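Long-range contact in phosphate-binding protein PstS 2 (Streptococcus pneumoniae, PDB 4H1X), which probably serves as the solute-binding component of the PstSACB ABC transporter, capturing phosphate outside the membrane for import into the cell: residues S59-I71 with D230-A242. Residues are numbered along the deposited sequence; the frame is centred on the assembly and turned at random.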
loop_
_atom_site.group_PDB
_atom_site.type_symbol
_atom_site.label_atom_id
_atom_site.label_comp_id
_atom_site.label_asym_id
_atom_site.label_seq_id
_atom_site.Cartn_x
_atom_site.Cartn_y
_atom_site.Cartn_z
ATOM N N SER A 59 -0.682 7.320 -17.595
ATOM C CA SER A 59 -0.949 8.120 -18.794
ATOM C C SER A 59 0.023 9.312 -18.900
ATOM O O SER A 59 0.531 9.590 -19.993
ATOM C CB SER A 59 -2.392 8.621 -18.782
ATOM O OG SER A 59 -2.612 9.541 -19.842
ATOM N N ALA A 60 0.216 10.053 -17.785
ATOM C CA ALA A 60 1.100 11.213 -17.754
ATOM C C ALA A 60 2.555 10.806 -18.031
ATOM O O ALA A 60 3.258 11.514 -18.755
ATOM C CB ALA A 60 1.001 11.910 -16.408
ATOM N N VAL A 61 3.022 9.686 -17.430
ATOM C CA VAL A 61 4.420 9.243 -17.634
ATOM C C VAL A 61 4.598 8.716 -19.077
ATOM O O VAL A 61 5.549 9.104 -19.756
ATOM C CB VAL A 61 4.838 8.198 -16.578
ATOM C CG1 VAL A 61 6.190 7.586 -16.930
ATOM C CG2 VAL A 61 4.865 8.821 -15.179
ATOM N N GLN A 62 3.656 7.884 -19.561
ATOM C CA GLN A 62 3.719 7.401 -20.955
ATOM C C GLN A 62 3.644 8.584 -21.955
ATOM O O GLN A 62 4.240 8.520 -23.022
ATOM C CB GLN A 62 2.578 6.403 -21.243
ATOM C CG GLN A 62 2.743 5.690 -22.598
ATOM C CD GLN A 62 1.594 4.789 -22.988
ATOM O OE1 GLN A 62 0.591 4.647 -22.278
ATOM N NE2 GLN A 62 1.726 4.143 -24.141
ATOM N N GLY A 63 2.890 9.629 -21.606
ATOM C CA GLY A 63 2.650 10.777 -22.474
ATOM C C GLY A 63 3.709 11.862 -22.520
ATOM O O GLY A 63 3.641 12.773 -23.360
ATOM N N ASN A 64 4.695 11.793 -21.615
ATOM C CA ASN A 64 5.718 12.826 -21.540
ATOM C C ASN A 64 7.090 12.191 -21.304
ATOM O O ASN A 64 7.297 11.572 -20.261
ATOM C CB ASN A 64 5.338 13.821 -20.435
ATOM C CG ASN A 64 3.995 14.502 -20.695
ATOM O OD1 ASN A 64 3.890 15.462 -21.489
ATOM N ND2 ASN A 64 2.910 13.915 -20.158
ATOM N N ALA A 65 8.023 12.364 -22.270
ATOM C CA ALA A 65 9.371 11.773 -22.212
ATOM C C ALA A 65 10.163 12.118 -20.933
ATOM O O ALA A 65 10.995 11.309 -20.509
ATOM C CB ALA A 65 10.193 12.195 -23.419
ATOM N N ASN A 66 9.944 13.324 -20.371
ATOM C CA ASN A 66 10.681 13.818 -19.195
ATOM C C ASN A 66 9.998 13.547 -17.858
ATOM O O ASN A 66 10.485 14.031 -16.824
ATOM C CB ASN A 66 10.859 15.329 -19.315
ATOM C CG ASN A 66 11.755 15.772 -20.443
ATOM O OD1 ASN A 66 12.710 15.089 -20.823
ATOM N ND2 ASN A 66 11.491 16.955 -20.973
ATOM N N ALA A 67 8.889 12.794 -17.854
ATOM C CA ALA A 67 8.143 12.648 -16.614
ATOM C C ALA A 67 8.631 11.493 -15.727
ATOM O O ALA A 67 9.266 10.536 -16.188
ATOM C CB ALA A 67 6.647 12.489 -16.913
ATOM N N ILE A 68 8.336 11.618 -14.433
ATOM C CA ILE A 68 8.584 10.587 -13.431
ATOM C C ILE A 68 7.412 10.585 -12.460
ATOM O O ILE A 68 6.921 11.659 -12.076
ATOM C CB ILE A 68 9.950 10.762 -12.702
ATOM C CG1 ILE A 68 10.285 9.528 -11.807
ATOM C CG2 ILE A 68 10.026 12.088 -11.889
ATOM C CD1 ILE A 68 11.692 9.645 -11.205
ATOM N N GLY A 69 6.994 9.395 -12.053
ATOM C CA GLY A 69 5.877 9.269 -11.120
ATOM C C GLY A 69 6.009 8.001 -10.308
ATOM O O GLY A 69 6.997 7.267 -10.445
ATOM N N TYR A 70 5.024 7.752 -9.432
ATOM C CA TYR A 70 5.047 6.538 -8.625
ATOM C C TYR A 70 3.667 5.889 -8.671
ATOM O O TYR A 70 2.644 6.586 -8.691
ATOM C CB TYR A 70 5.507 6.785 -7.172
ATOM C CG TYR A 70 4.777 7.939 -6.512
ATOM C CD1 TYR A 70 3.514 7.762 -5.948
ATOM C CD2 TYR A 70 5.354 9.204 -6.437
ATOM C CE1 TYR A 70 2.823 8.833 -5.373
ATOM C CE2 TYR A 70 4.670 10.279 -5.873
ATOM C CZ TYR A 70 3.417 10.086 -5.322
ATOM O OH TYR A 70 2.761 11.161 -4.767
ATOM N N ILE A 71 3.649 4.561 -8.712
ATOM C CA ILE A 71 2.409 3.773 -8.745
ATOM C C ILE A 71 2.557 2.521 -7.897
ATOM O O ILE A 71 3.683 2.061 -7.619
ATOM C CB ILE A 71 2.061 3.329 -10.222
ATOM C CG1 ILE A 71 3.193 2.410 -10.816
ATOM C CG2 ILE A 71 1.720 4.524 -11.161
ATOM C CD1 ILE A 71 2.986 1.806 -12.212
ATOM N N ASP A 230 2.571 -4.182 -0.252
ATOM C CA ASP A 230 2.275 -3.264 -1.329
ATOM C C ASP A 230 3.554 -2.572 -1.726
ATOM O O ASP A 230 4.059 -1.755 -0.962
ATOM C CB ASP A 230 1.202 -2.251 -0.884
ATOM C CG ASP A 230 0.886 -1.192 -1.926
ATOM O OD1 ASP A 230 0.654 -1.564 -3.113
ATOM O OD2 ASP A 230 0.903 0.007 -1.571
ATOM N N GLY A 231 4.099 -2.948 -2.877
ATOM C CA GLY A 231 5.308 -2.311 -3.372
ATOM C C GLY A 231 4.916 -1.072 -4.162
ATOM O O GLY A 231 3.776 -0.961 -4.649
ATOM N N ILE A 232 5.837 -0.118 -4.256
ATOM C CA ILE A 232 5.655 1.107 -5.028
ATOM C C ILE A 232 6.751 1.135 -6.099
ATOM O O ILE A 232 7.929 0.965 -5.782
ATOM C CB ILE A 232 5.657 2.372 -4.134
ATOM C CG1 ILE A 232 4.439 2.387 -3.165
ATOM C CG2 ILE A 232 5.711 3.659 -4.989
ATOM C CD1 ILE A 232 4.569 3.368 -1.996
ATOM N N ALA A 233 6.356 1.282 -7.355
ATOM C CA ALA A 233 7.275 1.391 -8.484
ATOM C C ALA A 233 7.429 2.854 -8.845
ATOM O O ALA A 233 6.422 3.589 -8.897
ATOM C CB ALA A 233 6.731 0.615 -9.689
ATOM N N VAL A 234 8.658 3.270 -9.093
ATOM C CA VAL A 234 8.983 4.614 -9.583
ATOM C C VAL A 234 9.118 4.451 -11.073
ATOM O O VAL A 234 9.968 3.666 -11.532
ATOM C CB VAL A 234 10.244 5.211 -8.921
ATOM C CG1 VAL A 234 10.555 6.576 -9.528
ATOM C CG2 VAL A 234 10.057 5.328 -7.414
ATOM N N VAL A 235 8.283 5.144 -11.830
ATOM C CA VAL A 235 8.211 4.899 -13.258
ATOM C C VAL A 235 8.589 6.140 -14.082
ATOM O O VAL A 235 8.271 7.277 -13.714
ATOM C CB VAL A 235 6.800 4.367 -13.671
ATOM C CG1 VAL A 235 6.571 2.939 -13.159
ATOM C CG2 VAL A 235 5.659 5.295 -13.204
ATOM N N VAL A 236 9.245 5.882 -15.204
ATOM C CA VAL A 236 9.682 6.870 -16.185
ATOM C C VAL A 236 9.166 6.451 -17.570
ATOM O O VAL A 236 8.659 5.341 -17.739
ATOM C CB VAL A 236 11.231 7.059 -16.188
ATOM C CG1 VAL A 236 11.735 7.571 -14.838
ATOM C CG2 VAL A 236 11.959 5.773 -16.608
ATOM N N ASN A 237 9.299 7.343 -18.550
ATOM C CA ASN A 237 8.893 7.048 -19.910
ATOM C C ASN A 237 9.856 6.016 -20.500
ATOM O O ASN A 237 11.027 6.000 -20.127
ATOM C CB ASN A 237 8.909 8.338 -20.722
ATOM C CG ASN A 237 8.267 8.197 -22.074
ATOM O OD1 ASN A 237 8.889 7.761 -23.039
ATOM N ND2 ASN A 237 7.013 8.591 -22.169
ATOM N N ASN A 238 9.366 5.138 -21.369
ATOM C CA ASN A 238 10.212 4.124 -22.031
ATOM C C ASN A 238 11.377 4.748 -22.841
ATOM O O ASN A 238 12.396 4.089 -23.038
ATOM C CB ASN A 238 9.358 3.238 -22.932
ATOM C CG ASN A 238 8.698 2.128 -22.187
ATOM O OD1 ASN A 238 9.320 1.470 -21.337
ATOM N ND2 ASN A 238 7.424 1.899 -22.489
ATOM N N ASP A 239 11.231 6.008 -23.287
ATOM C CA ASP A 239 12.263 6.773 -24.017
ATOM C C ASP A 239 13.454 7.179 -23.126
ATOM O O ASP A 239 14.523 7.552 -23.645
ATOM C CB ASP A 239 11.647 8.064 -24.576
ATOM C CG ASP A 239 10.790 7.921 -25.820
ATOM O OD1 ASP A 239 10.535 6.773 -26.239
ATOM O OD2 ASP A 239 10.358 8.961 -26.357
ATOM N N ASN A 240 13.223 7.226 -21.790
ATOM C CA ASN A 240 14.229 7.627 -20.804
ATOM C C ASN A 240 15.323 6.560 -20.673
ATOM O O ASN A 240 15.028 5.420 -20.299
ATOM C CB ASN A 240 13.571 7.880 -19.436
ATOM C CG ASN A 240 14.407 8.740 -18.519
ATOM O OD1 ASN A 240 15.643 8.658 -18.503
ATOM N ND2 ASN A 240 13.754 9.567 -17.716
ATOM N N LYS A 241 16.573 6.945 -20.972
ATOM C CA LYS A 241 17.754 6.073 -20.901
ATOM C C LYS A 241 18.135 5.741 -19.439
ATOM O O LYS A 241 18.779 4.721 -19.227
ATOM C CB LYS A 241 18.957 6.663 -21.674
ATOM C CG LYS A 241 19.709 7.805 -20.987
ATOM C CD LYS A 241 21.068 8.062 -21.654
ATOM C CE LYS A 241 21.903 9.076 -20.906
ATOM N NZ LYS A 241 23.177 9.382 -21.619
ATOM N N ALA A 242 17.716 6.561 -18.449
ATOM C CA ALA A 242 17.972 6.288 -17.015
ATOM C C ALA A 242 17.307 4.967 -16.597
ATOM O O ALA A 242 16.195 4.684 -17.042
ATOM C CB ALA A 242 17.441 7.423 -16.152
HETATM O O HOH W 1 10.879 9.870 -18.194
#
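One water is gripped by four polar groups: it donates to Ala65 O and Ala67 O, both at 2.7 Å, and accepts from Asn237 N and Asn240 ND2, bridging turns 64-67 and 237-240. Beside it, Asn237 ND2 reaches Val61 O in helix 54-63 at 2.9 Å, Val61 O lying 11° out of the amide plane of Asn237 and ND2 on a lone pair in the carbonyl plane. CG of Asn237 anti to its own N (chi1 -169°) sends the amide there, while OD1 accepts from Asp239 N in an Asx turn; the two bonds together settle which end of the amide is which. Strands 67-71 and 230-236 run antiparallel (axes at 162°), with hydrogen-bonded pairs Gly69-Val235 and Ile71-Ala233; Val235 N to Gly69 O measures 2.8 Å. Val61 comes down on the face carrying Val235 and Ile71, its CG1 packed tightly at 3.2 Å from Val236 C; there Ile71 CD1 touches Val235 CG1 at 3.9 Å. On the other face, Ile68 CD1 packs on Val234 CG1 at 3.7 Å. In this periplasmic-binding-protein fold, strand 67-72 lies between strands 12-16 and 223-236, helix 54-63 packs over the Val235 face, and Phe26 of helix 21-30 and Leu83 of strand 81-85 adjoin Val234.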